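Local coordinates for hypothetical protein ST2348 (Sulfolobus tokodaii, PDB 2EF7) that is of unknown function but, as a tandem CBS domain protein, probably binds adenine nucleotides or related ligands in the manner of its family, at residues P46-I55 with A69-T79; V6-S16 with L110-R121. All coordinates share one frame; numbering follows the deposited sequence.

Contact 1 of 2, residues P46-I55 with A69-T79; sequences PVGIITERDI and AEEFMTASLIT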
loop_
_atom_site.group_PDB
_atom_site.type_symbol
_atom_site.label_atom_id
_atom_site.label_comp_id
_atom_site.label_asym_id
_atom_site.label_seq_id
_atom_site.Cartn_x
_atom_site.Cartn_y
_atom_site.Cartn_z
ATOM N N PRO A 46 19.531 -18.974 -10.605
ATOM C CA PRO A 46 18.448 -18.311 -11.347
ATOM C C PRO A 46 18.854 -17.904 -12.761
ATOM O O PRO A 46 19.845 -17.202 -12.933
ATOM C CB PRO A 46 18.140 -17.073 -10.498
ATOM C CG PRO A 46 18.657 -17.411 -9.138
ATOM C CD PRO A 46 19.919 -18.177 -9.429
ATOM N N VAL A 47 18.092 -18.334 -13.766
ATOM C CA VAL A 47 18.379 -17.959 -15.153
ATOM C C VAL A 47 17.166 -17.303 -15.799
ATOM O O VAL A 47 17.216 -16.863 -16.947
ATOM C CB VAL A 47 18.802 -19.162 -16.010
ATOM C CG1 VAL A 47 20.220 -19.575 -15.657
ATOM C CG2 VAL A 47 17.841 -20.314 -15.796
ATOM N N GLY A 48 16.071 -17.226 -15.058
ATOM C CA GLY A 48 14.885 -16.607 -15.610
ATOM C C GLY A 48 13.663 -16.775 -14.733
ATOM O O GLY A 48 13.759 -17.197 -13.577
ATOM N N ILE A 49 12.508 -16.439 -15.296
ATOM C CA ILE A 49 11.248 -16.545 -14.584
ATOM C C ILE A 49 10.118 -16.873 -15.558
ATOM O O ILE A 49 10.125 -16.433 -16.706
ATOM C CB ILE A 49 10.920 -15.227 -13.846
ATOM C CG1 ILE A 49 9.663 -15.400 -12.997
ATOM C CG2 ILE A 49 10.729 -14.102 -14.846
ATOM C CD1 ILE A 49 9.261 -14.141 -12.234
ATOM N N ILE A 50 9.165 -17.669 -15.087
ATOM C CA ILE A 50 8.007 -18.048 -15.886
ATOM C C ILE A 50 6.761 -17.604 -15.131
ATOM O O ILE A 50 6.542 -18.016 -13.991
ATOM C CB ILE A 50 7.945 -19.581 -16.109
ATOM C CG1 ILE A 50 9.067 -20.017 -17.056
ATOM C CG2 ILE A 50 6.591 -19.969 -16.679
ATOM C CD1 ILE A 50 9.231 -21.525 -17.195
ATOM N N THR A 51 5.964 -16.740 -15.756
ATOM C CA THR A 51 4.726 -16.262 -15.145
ATOM C C THR A 51 3.585 -16.948 -15.863
ATOM O O THR A 51 3.802 -17.601 -16.888
ATOM C CB THR A 51 4.521 -14.768 -15.354
ATOM O OG1 THR A 51 4.468 -14.503 -16.765
ATOM C CG2 THR A 51 5.653 -13.973 -14.708
ATOM N N GLU A 52 2.375 -16.791 -15.336
ATOM C CA GLU A 52 1.203 -17.397 -15.961
ATOM C C GLU A 52 1.098 -16.894 -17.390
ATOM O O GLU A 52 0.730 -17.641 -18.291
ATOM C CB GLU A 52 -0.068 -17.014 -15.207
ATOM C CG GLU A 52 -0.029 -17.380 -13.751
ATOM C CD GLU A 52 -1.307 -17.014 -13.044
ATOM O OE1 GLU A 52 -1.747 -15.854 -13.184
ATOM O OE2 GLU A 52 -1.869 -17.879 -12.347
ATOM N N ARG A 53 1.420 -15.619 -17.582
ATOM C CA ARG A 53 1.356 -15.001 -18.898
ATOM C C ARG A 53 2.359 -15.624 -19.864
ATOM O O ARG A 53 2.062 -15.806 -21.051
ATOM C CB ARG A 53 1.603 -13.498 -18.787
ATOM C CG ARG A 53 1.577 -12.779 -20.117
ATOM C CD ARG A 53 1.221 -11.320 -19.929
ATOM N NE ARG A 53 0.000 -11.183 -19.139
ATOM C CZ ARG A 53 -0.674 -10.050 -18.977
ATOM N NH1 ARG A 53 -0.252 -8.934 -19.557
ATOM N NH2 ARG A 53 -1.767 -10.031 -18.227
ATOM N N ASP A 54 3.546 -15.954 -19.360
ATOM C CA ASP A 54 4.554 -16.571 -20.208
ATOM C C ASP A 54 4.040 -17.904 -20.706
ATOM O O ASP A 54 4.292 -18.280 -21.849
ATOM C CB ASP A 54 5.864 -16.787 -19.459
ATOM C CG ASP A 54 6.581 -15.490 -19.163
ATOM O OD1 ASP A 54 6.518 -14.580 -20.018
ATOM O OD2 ASP A 54 7.216 -15.388 -18.090
ATOM N N ILE A 55 3.322 -18.621 -19.846
ATOM C CA ILE A 55 2.772 -19.907 -20.236
ATOM C C ILE A 55 1.708 -19.719 -21.316
ATOM O O ILE A 55 1.742 -20.387 -22.346
ATOM C CB ILE A 55 2.159 -20.646 -19.022
ATOM C CG1 ILE A 55 3.289 -21.185 -18.135
ATOM C CG2 ILE A 55 1.274 -21.806 -19.488
ATOM C CD1 ILE A 55 2.805 -22.054 -17.001
ATOM N N ALA A 69 11.402 -25.200 -20.173
ATOM C CA ALA A 69 11.344 -23.910 -19.507
ATOM C C ALA A 69 12.182 -22.831 -20.189
ATOM O O ALA A 69 11.681 -21.744 -20.487
ATOM C CB ALA A 69 11.780 -24.064 -18.048
ATOM N N GLU A 70 13.451 -23.128 -20.446
ATOM C CA GLU A 70 14.333 -22.137 -21.056
ATOM C C GLU A 70 13.866 -21.614 -22.414
ATOM O O GLU A 70 14.317 -20.563 -22.854
ATOM C CB GLU A 70 15.760 -22.694 -21.172
ATOM C CG GLU A 70 15.928 -23.822 -22.175
ATOM C CD GLU A 70 17.273 -24.525 -22.044
ATOM O OE1 GLU A 70 18.291 -23.829 -21.834
ATOM O OE2 GLU A 70 17.309 -25.773 -22.160
ATOM N N GLU A 71 12.954 -22.329 -23.072
ATOM C CA GLU A 71 12.478 -21.897 -24.384
ATOM C C GLU A 71 11.379 -20.841 -24.359
ATOM O O GLU A 71 11.118 -20.213 -25.380
ATOM C CB GLU A 71 11.962 -23.086 -25.197
ATOM C CG GLU A 71 12.956 -24.211 -25.418
ATOM C CD GLU A 71 12.400 -25.281 -26.347
ATOM O OE1 GLU A 71 12.233 -24.983 -27.550
ATOM O OE2 GLU A 71 12.118 -26.409 -25.877
ATOM N N PHE A 72 10.729 -20.638 -23.215
ATOM C CA PHE A 72 9.647 -19.656 -23.166
ATOM C C PHE A 72 9.621 -18.775 -21.935
ATOM O O PHE A 72 8.737 -17.929 -21.784
ATOM C CB PHE A 72 8.290 -20.357 -23.331
ATOM C CG PHE A 72 7.884 -21.218 -22.168
ATOM C CD1 PHE A 72 6.995 -20.740 -21.209
ATOM C CD2 PHE A 72 8.351 -22.531 -22.054
ATOM C CE1 PHE A 72 6.568 -21.559 -20.154
ATOM C CE2 PHE A 72 7.939 -23.357 -21.007
ATOM C CZ PHE A 72 7.043 -22.873 -20.056
HETATM N N MSE A 73 10.593 -18.966 -21.053
HETATM C CA MSE A 73 10.677 -18.164 -19.840
HETATM C C MSE A 73 11.095 -16.743 -20.213
HETATM O O MSE A 73 11.431 -16.462 -21.360
HETATM C CB MSE A 73 11.752 -18.744 -18.917
HETATM C CG MSE A 73 13.156 -18.522 -19.461
HETATM SE SE MSE A 73 14.563 -19.307 -18.407
HETATM C CE MSE A 73 16.092 -18.865 -19.565
ATOM N N THR A 74 11.053 -15.844 -19.237
ATOM C CA THR A 74 11.530 -14.486 -19.444
ATOM C C THR A 74 12.963 -14.639 -18.936
ATOM O O THR A 74 13.171 -14.900 -17.748
ATOM C CB THR A 74 10.786 -13.470 -18.562
ATOM O OG1 THR A 74 9.442 -13.313 -19.039
ATOM C CG2 THR A 74 11.499 -12.126 -18.588
ATOM N N ALA A 75 13.943 -14.524 -19.829
ATOM C CA ALA A 75 15.339 -14.683 -19.438
ATOM C C ALA A 75 15.833 -13.519 -18.603
ATOM O O ALA A 75 15.520 -12.366 -18.889
ATOM C CB ALA A 75 16.226 -14.845 -20.671
ATOM N N SER A 76 16.601 -13.831 -17.564
ATOM C CA SER A 76 17.165 -12.809 -16.684
ATOM C C SER A 76 18.217 -13.371 -15.746
ATOM O O SER A 76 18.000 -14.386 -15.080
ATOM C CB SER A 76 16.077 -12.145 -15.847
ATOM O OG SER A 76 16.667 -11.241 -14.928
ATOM N N LEU A 77 19.355 -12.690 -15.691
ATOM C CA LEU A 77 20.452 -13.109 -14.837
ATOM C C LEU A 77 20.677 -12.091 -13.726
ATOM O O LEU A 77 21.591 -12.246 -12.921
ATOM C CB LEU A 77 21.732 -13.282 -15.668
ATOM C CG LEU A 77 21.743 -14.415 -16.703
ATOM C CD1 LEU A 77 22.971 -14.302 -17.602
ATOM C CD2 LEU A 77 21.740 -15.753 -15.987
ATOM N N ILE A 78 19.837 -11.059 -13.675
ATOM C CA ILE A 78 19.968 -10.028 -12.645
ATOM C C ILE A 78 19.623 -10.636 -11.280
ATOM O O ILE A 78 18.529 -11.167 -11.089
ATOM C CB ILE A 78 19.014 -8.820 -12.895
ATOM C CG1 ILE A 78 18.945 -8.474 -14.384
ATOM C CG2 ILE A 78 19.505 -7.599 -12.124
ATOM C CD1 ILE A 78 20.278 -8.170 -15.020
ATOM N N THR A 79 20.557 -10.561 -10.338
ATOM C CA THR A 79 20.338 -11.097 -9.002
ATOM C C THR A 79 21.010 -10.200 -7.971
ATOM O O THR A 79 21.826 -9.344 -8.322
ATOM C CB THR A 79 20.964 -12.494 -8.827
ATOM O OG1 THR A 79 22.388 -12.376 -8.892
ATOM C CG2 THR A 79 20.489 -13.455 -9.913
HETATM O O HOH W 1 6.567 -17.471 -23.345
#
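I50 packs against the turn A69-M73 and touches three of its residues with three different atoms. CG1 presses on M73 CB at 3.5 Å, CG2 meets F72 CE1 at 3.8 Å, and CD1 reaches on to the methyl of A69 and to F72 CZ. The two branches can divide their work because CG1 stands anti to the carbonyl carbon (chi1 -70°), with CG2 anti to the backbone N. The side chains of F72 and I50 cross at about a right angle, and the F72 ring takes I55 CG1 at its edge, 3.9 Å from CE1; F72 O and D54 O are bridged by a water that donates to both. Beyond the turn the chain pairs with strand 45-51 as a short antiparallel edge strand of the first CBS domain's sheet, where I49 and T74 exchange two backbone bonds and S76 N adds a third to V47 O. M73, a selenomethionine, stretches its chain along this edge, SE 3.9 Å from the CA of G48, the second residue of a classic beta bulge opposite V40. At the other end D54 closes a capping box with T51 at the start of helix 52-60. Its OD2 takes T51 N on the anti side at 3.0 Å and T74 OG1 on the syn side at 3.2 Å, the two arriving from opposite faces of the carboxylate. One oxygen thus ties the strand-helix junction to strand 74-75, and the bond from T74 probably limits rotation of the carboxylate beyond what the cap alone would impose.

Contact 2 of 2, residues V6-S16 with L110-R121; sequences VKEYMKTQVIS and LKGIISIRDITR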
loop_
_atom_site.group_PDB
_atom_site.type_symbol
_atom_site.label_atom_id
_atom_site.label_comp_id
_atom_site.label_asym_id
_atom_site.label_seq_id
_atom_site.Cartn_x
_atom_site.Cartn_y
_atom_site.Cartn_z
ATOM N N VAL A 6 19.084 -7.579 2.692
ATOM C CA VAL A 6 18.140 -8.364 1.890
ATOM C C VAL A 6 17.599 -9.615 2.586
ATOM O O VAL A 6 16.392 -9.840 2.636
ATOM C CB VAL A 6 18.808 -8.770 0.549
ATOM C CG1 VAL A 6 17.911 -9.718 -0.232
ATOM C CG2 VAL A 6 19.106 -7.513 -0.270
ATOM N N LYS A 7 18.513 -10.417 3.117
ATOM C CA LYS A 7 18.199 -11.656 3.819
ATOM C C LYS A 7 17.035 -11.537 4.814
ATOM O O LYS A 7 16.186 -12.425 4.895
ATOM C CB LYS A 7 19.469 -12.143 4.536
ATOM C CG LYS A 7 19.361 -13.478 5.252
ATOM C CD LYS A 7 20.678 -13.812 5.946
ATOM C CE LYS A 7 20.612 -15.153 6.660
ATOM N NZ LYS A 7 20.424 -16.278 5.702
ATOM N N GLU A 8 16.981 -10.438 5.565
ATOM C CA GLU A 8 15.913 -10.256 6.557
ATOM C C GLU A 8 14.570 -9.807 5.992
ATOM O O GLU A 8 13.567 -9.791 6.718
ATOM C CB GLU A 8 16.349 -9.251 7.632
ATOM C CG GLU A 8 17.533 -9.732 8.480
ATOM C CD GLU A 8 17.272 -11.100 9.098
ATOM O OE1 GLU A 8 18.043 -12.055 8.791
ATOM O OE2 GLU A 8 16.289 -11.225 9.875
ATOM N N TYR A 9 14.525 -9.450 4.710
ATOM C CA TYR A 9 13.265 -8.987 4.128
ATOM C C TYR A 9 12.778 -9.749 2.906
ATOM O O TYR A 9 11.667 -9.519 2.429
ATOM C CB TYR A 9 13.373 -7.497 3.793
ATOM C CG TYR A 9 13.352 -6.633 5.025
ATOM C CD1 TYR A 9 12.148 -6.150 5.537
ATOM C CD2 TYR A 9 14.523 -6.373 5.734
ATOM C CE1 TYR A 9 12.108 -5.439 6.724
ATOM C CE2 TYR A 9 14.492 -5.661 6.929
ATOM C CZ TYR A 9 13.282 -5.200 7.416
ATOM O OH TYR A 9 13.242 -4.500 8.596
HETATM N N MSE A 10 13.608 -10.653 2.403
HETATM C CA MSE A 10 13.258 -11.439 1.229
HETATM C C MSE A 10 12.234 -12.515 1.564
HETATM O O MSE A 10 12.123 -12.957 2.701
HETATM C CB MSE A 10 14.505 -12.115 0.660
HETATM C CG MSE A 10 15.055 -13.220 1.555
HETATM SE SE MSE A 10 16.622 -14.059 0.823
HETATM C CE MSE A 10 17.045 -15.285 2.267
ATOM N N LYS A 11 11.473 -12.920 0.561
ATOM C CA LYS A 11 10.503 -13.979 0.737
ATOM C C LYS A 11 11.306 -15.238 0.448
ATOM O O LYS A 11 11.919 -15.358 -0.613
ATOM C CB LYS A 11 9.371 -13.831 -0.275
ATOM C CG LYS A 11 8.439 -15.021 -0.368
ATOM C CD LYS A 11 7.486 -14.844 -1.541
ATOM C CE LYS A 11 6.737 -16.129 -1.862
ATOM N NZ LYS A 11 5.860 -15.973 -3.064
ATOM N N THR A 12 11.331 -16.159 1.400
ATOM C CA THR A 12 12.062 -17.404 1.230
ATOM C C THR A 12 11.119 -18.523 0.802
ATOM O O THR A 12 9.925 -18.303 0.607
ATOM C CB THR A 12 12.742 -17.814 2.536
ATOM O OG1 THR A 12 11.752 -17.925 3.565
ATOM C CG2 THR A 12 13.782 -16.776 2.941
ATOM N N GLN A 13 11.659 -19.728 0.661
ATOM C CA GLN A 13 10.849 -20.870 0.254
ATOM C C GLN A 13 10.142 -20.573 -1.069
ATOM O O GLN A 13 8.944 -20.826 -1.207
ATOM C CB GLN A 13 9.787 -21.180 1.319
ATOM C CG GLN A 13 10.303 -21.210 2.748
ATOM C CD GLN A 13 11.384 -22.249 2.955
ATOM O OE1 GLN A 13 11.162 -23.442 2.744
ATOM N NE2 GLN A 13 12.566 -21.800 3.369
ATOM N N VAL A 14 10.867 -20.019 -2.035
ATOM C CA VAL A 14 10.255 -19.718 -3.325
ATOM C C VAL A 14 10.280 -20.987 -4.160
ATOM O O VAL A 14 11.060 -21.891 -3.886
ATOM C CB VAL A 14 11.012 -18.600 -4.062
ATOM C CG1 VAL A 14 10.999 -17.336 -3.218
ATOM C CG2 VAL A 14 12.440 -19.035 -4.348
ATOM N N ILE A 15 9.430 -21.059 -5.177
ATOM C CA ILE A 15 9.378 -22.244 -6.015
ATOM C C ILE A 15 10.161 -22.053 -7.298
ATOM O O ILE A 15 10.018 -21.031 -7.974
ATOM C CB ILE A 15 7.927 -22.597 -6.378
ATOM C CG1 ILE A 15 7.114 -22.812 -5.099
ATOM C CG2 ILE A 15 7.901 -23.827 -7.264
ATOM C CD1 ILE A 15 7.629 -23.942 -4.224
ATOM N N SER A 16 10.977 -23.048 -7.640
ATOM C CA SER A 16 11.769 -22.993 -8.860
ATOM C C SER A 16 11.640 -24.284 -9.652
ATOM O O SER A 16 11.271 -25.314 -9.107
ATOM C CB SER A 16 13.243 -22.783 -8.520
ATOM O OG SER A 16 13.770 -23.934 -7.885
ATOM N N LEU A 110 20.001 -19.943 -5.538
ATOM C CA LEU A 110 18.737 -19.296 -5.201
ATOM C C LEU A 110 18.372 -19.468 -3.723
ATOM O O LEU A 110 18.421 -20.581 -3.192
ATOM C CB LEU A 110 17.622 -19.863 -6.085
ATOM C CG LEU A 110 16.211 -19.282 -5.971
ATOM C CD1 LEU A 110 16.209 -17.785 -6.316
ATOM C CD2 LEU A 110 15.302 -20.048 -6.925
ATOM N N LYS A 111 18.020 -18.361 -3.066
ATOM C CA LYS A 111 17.642 -18.376 -1.648
ATOM C C LYS A 111 16.287 -17.721 -1.399
ATOM O O LYS A 111 15.623 -18.020 -0.411
ATOM C CB LYS A 111 18.704 -17.660 -0.797
ATOM C CG LYS A 111 20.021 -18.416 -0.645
ATOM C CD LYS A 111 19.838 -19.634 0.244
ATOM C CE LYS A 111 21.035 -20.559 0.175
ATOM N NZ LYS A 111 20.839 -21.762 1.032
ATOM N N GLY A 112 15.888 -16.812 -2.282
ATOM C CA GLY A 112 14.614 -16.138 -2.118
ATOM C C GLY A 112 14.340 -15.098 -3.190
ATOM O O GLY A 112 15.038 -15.038 -4.207
ATOM N N ILE A 113 13.321 -14.277 -2.944
ATOM C CA ILE A 113 12.900 -13.210 -3.847
ATOM C C ILE A 113 12.626 -11.966 -3.007
ATOM O O ILE A 113 11.955 -12.061 -1.981
ATOM C CB ILE A 113 11.579 -13.577 -4.585
ATOM C CG1 ILE A 113 11.819 -14.739 -5.539
ATOM C CG2 ILE A 113 11.038 -12.367 -5.339
ATOM C CD1 ILE A 113 12.852 -14.446 -6.593
ATOM N N ILE A 114 13.151 -10.818 -3.441
ATOM C CA ILE A 114 12.955 -9.546 -2.739
ATOM C C ILE A 114 12.238 -8.591 -3.691
ATOM O O ILE A 114 12.587 -8.504 -4.864
ATOM C CB ILE A 114 14.318 -8.905 -2.294
ATOM C CG1 ILE A 114 14.066 -7.637 -1.475
ATOM C CG2 ILE A 114 15.171 -8.540 -3.496
ATOM C CD1 ILE A 114 14.146 -7.846 0.006
ATOM N N SER A 115 11.234 -7.878 -3.191
ATOM C CA SER A 115 10.480 -6.957 -4.036
ATOM C C SER A 115 10.567 -5.523 -3.537
ATOM O O SER A 115 10.932 -5.268 -2.390
ATOM C CB SER A 115 9.009 -7.368 -4.088
ATOM O OG SER A 115 8.362 -7.021 -2.876
ATOM N N ILE A 116 10.211 -4.592 -4.411
ATOM C CA ILE A 116 10.242 -3.181 -4.079
ATOM C C ILE A 116 9.397 -2.899 -2.833
ATOM O O ILE A 116 9.709 -1.994 -2.060
ATOM C CB ILE A 116 9.728 -2.329 -5.264
ATOM C CG1 ILE A 116 9.949 -0.846 -4.966
ATOM C CG2 ILE A 116 8.261 -2.637 -5.537
ATOM C CD1 ILE A 116 11.412 -0.470 -4.846
ATOM N N ARG A 117 8.334 -3.671 -2.631
ATOM C CA ARG A 117 7.491 -3.473 -1.455
ATOM C C ARG A 117 8.227 -3.914 -0.201
ATOM O O ARG A 117 8.005 -3.362 0.882
ATOM C CB ARG A 117 6.176 -4.250 -1.571
ATOM C CG ARG A 117 5.262 -3.787 -2.695
ATOM C CD ARG A 117 5.092 -2.272 -2.704
ATOM N NE ARG A 117 4.091 -1.844 -3.680
ATOM C CZ ARG A 117 4.022 -0.622 -4.202
ATOM N NH1 ARG A 117 4.902 0.307 -3.851
ATOM N NH2 ARG A 117 3.067 -0.326 -5.076
ATOM N N ASP A 118 9.091 -4.921 -0.342
ATOM C CA ASP A 118 9.864 -5.401 0.800
ATOM C C ASP A 118 10.808 -4.278 1.225
ATOM O O ASP A 118 11.068 -4.089 2.412
ATOM C CB ASP A 118 10.693 -6.636 0.437
ATOM C CG ASP A 118 9.845 -7.872 0.226
ATOM O OD1 ASP A 118 8.969 -8.151 1.077
ATOM O OD2 ASP A 118 10.066 -8.576 -0.783
ATOM N N ILE A 119 11.311 -3.537 0.238
ATOM C CA ILE A 119 12.232 -2.436 0.492
ATOM C C ILE A 119 11.594 -1.287 1.274
ATOM O O ILE A 119 12.166 -0.804 2.247
ATOM C CB ILE A 119 12.826 -1.909 -0.830
ATOM C CG1 ILE A 119 13.640 -3.031 -1.494
ATOM C CG2 ILE A 119 13.700 -0.683 -0.566
ATOM C CD1 ILE A 119 14.316 -2.637 -2.782
ATOM N N THR A 120 10.409 -0.856 0.859
ATOM C CA THR A 120 9.731 0.227 1.572
ATOM C C THR A 120 9.308 -0.212 2.971
ATOM O O THR A 120 9.250 0.606 3.888
ATOM C CB THR A 120 8.494 0.725 0.807
ATOM O OG1 THR A 120 7.672 -0.389 0.445
ATOM C CG2 THR A 120 8.914 1.480 -0.440
ATOM N N ARG A 121 9.005 -1.497 3.140
ATOM C CA ARG A 121 8.625 -1.995 4.456
ATOM C C ARG A 121 9.845 -1.917 5.369
ATOM O O ARG A 121 9.728 -1.578 6.548
ATOM C CB ARG A 121 8.133 -3.447 4.383
ATOM C CG ARG A 121 7.828 -4.048 5.754
ATOM C CD ARG A 121 7.106 -5.393 5.671
ATOM N NE ARG A 121 7.995 -6.537 5.465
ATOM C CZ ARG A 121 8.342 -7.021 4.278
ATOM N NH1 ARG A 121 7.877 -6.463 3.170
ATOM N NH2 ARG A 121 9.151 -8.071 4.199
#
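Y9 leaves the loop toward helix 116-126, its CB resting 3.9 Å from the end methyl of I114. Further out, CD1 comes over one face of the R121 guanidinium, 3.8 Å from NH2, with the ring and guanidinium planes 51° apart; at the tip, OH hydrogen-bonds to E4 and D125. Setting CG anti to the carbonyl carbon (chi1 -73°) brings CD1 to R121 NH2 and D118 O on the helix. R121 also sends NH2 to Y9 O in a weak bond, while NH1 and NH2 both grip D118 OD1, NH1 at 2.9 Å on the anti lone pair. The other carboxylate oxygen, OD2, receives S115 N at 2.8 Å, and D118 N returns a weak bond to S115 OG, completing a capping box at the first turn of the helix. An alanine at D118 would remove both oxygens, and R121 would probably lose its charge partner and be set freer to swing away from Y9. The capping box marks the strand-to-helix step of the second CBS domain, and the N-terminal chain runs antiparallel to strand 110-115, joined to it by a single bridge: K11 N gives I113 O a 2.7 Å bond and K11 O accepts from I113 N in the carbonyl plane. M10, a selenomethionine, lies extended beside the bulge formed by K111 and G112 opposite V103, its SE 4.1 Å from G112 CA. Past the bridge V14 divides its two methyls between I113 and L110: its side chain crosses that of I113 at about a right angle, with CG1 3.6 Å from I113 CG1, and CG2 is set against L110 CD2, which S16 CB also touches.

Contacts 1 and 2 repeat one plan in the two CBS domains: a segment, later in the chain in contact 1 and earlier in contact 2, pairs with a strand that carries a bulge ending in glycine and then enters a helix through a capping box. Contact 2 closes a loop within which contact 1 is nested; their centres lie about 17 Å apart on opposite sides of the chain's centre, yet P46 CG touches L110 CD1 at 3.8 Å. Contact 1 is partly buried and its capping aspartate binds a threonine hydroxyl across the interface. Contact 2 lies at the surface, and there the equivalent aspartate is paired with an arginine instead. Different subunits meet the two helices, the second at 52-60 and the third at 116-126.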